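Local structure of major capsid protein (Paramecium bursaria Chlorella virus 1, 5TIP) at residues 108-113 against 262-267. The protein builds the icosahedral outer shell of this large chlorella virus, assembling as glycosylated trimers that tile the capsid. Numbering follows the deposited sequence.
Sequences YNDWFR and AWNFNN
D110, in the first turn of helix 109-119, and N264, on strand 257-266, bring this helix start and strand together; the closest CA pair, D110 and N266, is still 9.4 Å apart, so the backbones do not touch and the two short polar side chains of D110 and N264 span the gap. Y108 is the N-cap, and its carbonyl O takes the F112 amide N at 3.0 Å in the opening turn. CB of D110 points at the strand, and CB of N264 points back at the helix. CG of D110 lies anti to the backbone N (chi1 -174°), which carries the carboxylate out from the helix to meet the amide coming from the opposite direction. N264 ND2 gives a nearly straight but long, weak hydrogen bond to D110 OD2, 3.4 Å at an N-H...O angle of 173°, with carboxylate and amide planes 75° apart. The firmer partner of OD2 is the Y416 hydroxyl, while Y274 OH binds OD1; N264 OD1 is taken by N414 ND2. Strand 412-426, which pairs with 257-266, thus supplies both Y416 and N414. The contact joins the N-terminal and C-terminal jelly-roll domains of the double jelly-roll capsid subunit. With only 119 Å² buried between the segments, it is a small polar link: the carboxylate gathers neutral donors on both oxygens, which probably stabilises its negative charge at the domain interface.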
loop_
_atom_site.group_PDB
_atom_site.type_symbol
_atom_site.label_atom_id
_atom_site.label_comp_id
_atom_site.label_asym_id
_atom_site.label_seq_id
_atom_site.Cartn_x
_atom_site.Cartn_y
_atom_site.Cartn_z
ATOM N N TYR A 108 20.012 -4.983 16.082
ATOM C CA TYR A 108 20.910 -3.839 16.077
ATOM C C TYR A 108 20.249 -2.696 15.318
ATOM O O TYR A 108 19.337 -2.909 14.516
ATOM C CB TYR A 108 22.261 -4.195 15.438
ATOM C CG TYR A 108 22.882 -5.456 16.003
ATOM C CD1 TYR A 108 22.553 -6.703 15.488
ATOM C CD2 TYR A 108 23.784 -5.400 17.056
ATOM C CE1 TYR A 108 23.109 -7.859 16.001
ATOM C CE2 TYR A 108 24.346 -6.553 17.576
ATOM C CZ TYR A 108 24.005 -7.779 17.044
ATOM O OH TYR A 108 24.558 -8.932 17.553
ATOM N N ASN A 109 20.716 -1.469 15.578
ATOM C CA ASN A 109 20.099 -0.311 14.936
ATOM C C ASN A 109 20.271 -0.348 13.422
ATOM O O ASN A 109 19.383 0.100 12.689
ATOM C CB ASN A 109 20.660 0.994 15.508
ATOM C CG ASN A 109 22.164 1.087 15.403
ATOM O OD1 ASN A 109 22.822 0.185 14.887
ATOM N ND2 ASN A 109 22.721 2.191 15.886
ATOM N N ASP A 110 21.394 -0.880 12.932
ATOM C CA ASP A 110 21.565 -0.987 11.488
ATOM C C ASP A 110 20.624 -2.028 10.896
ATOM O O ASP A 110 20.258 -1.932 9.719
ATOM C CB ASP A 110 23.017 -1.314 11.140
ATOM C CG ASP A 110 23.279 -1.289 9.643
ATOM O OD1 ASP A 110 23.248 -0.191 9.049
ATOM O OD2 ASP A 110 23.515 -2.367 9.058
ATOM N N TRP A 111 20.222 -3.027 11.685
ATOM C CA TRP A 111 19.186 -3.939 11.216
ATOM C C TRP A 111 17.836 -3.237 11.143
ATOM O O TRP A 111 17.081 -3.431 10.183
ATOM C CB TRP A 111 19.089 -5.163 12.120
ATOM C CG TRP A 111 17.865 -5.966 11.826
ATOM C CD1 TRP A 111 16.802 -6.174 12.652
ATOM C CD2 TRP A 111 17.562 -6.646 10.602
ATOM N NE1 TRP A 111 15.859 -6.951 12.023
ATOM C CE2 TRP A 111 16.302 -7.254 10.764
ATOM C CE3 TRP A 111 18.236 -6.805 9.387
ATOM C CZ2 TRP A 111 15.705 -8.011 9.758
ATOM C CZ3 TRP A 111 17.641 -7.554 8.391
ATOM C CH2 TRP A 111 16.388 -8.147 8.582
ATOM N N PHE A 112 17.551 -2.410 12.109
ATOM C CA PHE A 112 16.346 -1.637 12.100
ATOM C C PHE A 112 16.362 -0.791 10.825
ATOM O O PHE A 112 15.361 -0.689 10.174
ATOM C CB PHE A 112 16.240 -0.783 13.364
ATOM C CG PHE A 112 15.650 -1.491 14.525
ATOM C CD1 PHE A 112 16.045 -2.718 14.866
ATOM C CD2 PHE A 112 14.654 -0.918 15.254
ATOM C CE1 PHE A 112 15.498 -3.377 15.903
ATOM C CE2 PHE A 112 14.064 -1.591 16.307
ATOM C CZ PHE A 112 14.502 -2.835 16.633
ATOM N N ARG A 113 17.508 -0.207 10.482
ATOM C CA ARG A 113 17.616 0.600 9.272
ATOM C C ARG A 113 17.459 -0.263 8.025
ATOM O O ARG A 113 16.807 0.146 7.058
ATOM C CB ARG A 113 18.955 1.337 9.249
ATOM C CG ARG A 113 19.096 2.364 8.131
ATOM C CD ARG A 113 18.617 3.748 8.558
ATOM N NE ARG A 113 17.230 3.733 9.014
ATOM C CZ ARG A 113 16.179 3.796 8.206
ATOM N NH1 ARG A 113 16.354 3.883 6.894
ATOM N NH2 ARG A 113 14.953 3.769 8.707
ATOM N N ALA A 262 20.232 -10.330 3.529
ATOM C CA ALA A 262 20.185 -8.899 3.274
ATOM C C ALA A 262 21.511 -8.279 3.684
ATOM O O ALA A 262 22.045 -8.595 4.751
ATOM C CB ALA A 262 19.036 -8.230 4.032
ATOM N N TRP A 263 22.046 -7.403 2.836
ATOM C CA TRP A 263 23.338 -6.804 3.136
ATOM C C TRP A 263 23.392 -5.380 2.600
ATOM O O TRP A 263 22.580 -4.974 1.765
ATOM C CB TRP A 263 24.492 -7.653 2.582
ATOM C CG TRP A 263 24.597 -7.712 1.084
ATOM C CD1 TRP A 263 25.414 -6.962 0.292
ATOM C CD2 TRP A 263 23.868 -8.578 0.204
ATOM N NE1 TRP A 263 25.240 -7.304 -1.028
ATOM C CE2 TRP A 263 24.296 -8.294 -1.108
ATOM C CE3 TRP A 263 22.894 -9.561 0.397
ATOM C CZ2 TRP A 263 23.784 -8.956 -2.220
ATOM C CZ3 TRP A 263 22.387 -10.219 -0.708
ATOM C CH2 TRP A 263 22.832 -9.912 -1.999
ATOM N N ASN A 264 24.360 -4.620 3.114
ATOM C CA ASN A 264 24.594 -3.252 2.676
ATOM C C ASN A 264 26.064 -2.910 2.872
ATOM O O ASN A 264 26.777 -3.560 3.640
ATOM C CB ASN A 264 23.706 -2.248 3.433
ATOM C CG ASN A 264 23.981 -2.225 4.931
ATOM O OD1 ASN A 264 25.044 -1.793 5.377
ATOM N ND2 ASN A 264 23.008 -2.671 5.716
ATOM N N PHE A 265 26.511 -1.873 2.163
ATOM C CA PHE A 265 27.846 -1.308 2.324
ATOM C C PHE A 265 27.688 0.071 2.951
ATOM O O PHE A 265 27.152 0.987 2.319
ATOM C CB PHE A 265 28.579 -1.229 0.987
ATOM C CG PHE A 265 28.697 -2.549 0.283
ATOM C CD1 PHE A 265 29.772 -3.387 0.528
ATOM C CD2 PHE A 265 27.734 -2.953 -0.624
ATOM C CE1 PHE A 265 29.880 -4.603 -0.118
ATOM C CE2 PHE A 265 27.838 -4.166 -1.272
ATOM C CZ PHE A 265 28.912 -4.991 -1.019
ATOM N N ASN A 266 28.149 0.214 4.188
ATOM C CA ASN A 266 27.913 1.411 4.982
ATOM C C ASN A 266 29.221 2.127 5.287
ATOM O O ASN A 266 30.239 1.489 5.572
ATOM C CB ASN A 266 27.202 1.057 6.293
ATOM C CG ASN A 266 27.338 2.140 7.341
ATOM O OD1 ASN A 266 28.052 1.972 8.330
ATOM N ND2 ASN A 266 26.656 3.260 7.132
ATOM N N ASN A 267 29.185 3.457 5.223
ATOM C CA ASN A 267 30.279 4.279 5.721
ATOM C C ASN A 267 30.073 4.449 7.221
ATOM O O ASN A 267 29.159 5.169 7.641
ATOM C CB ASN A 267 30.322 5.634 5.014
ATOM C CG ASN A 267 31.427 6.536 5.538
ATOM O OD1 ASN A 267 32.360 6.080 6.199
ATOM N ND2 ASN A 267 31.324 7.827 5.243
#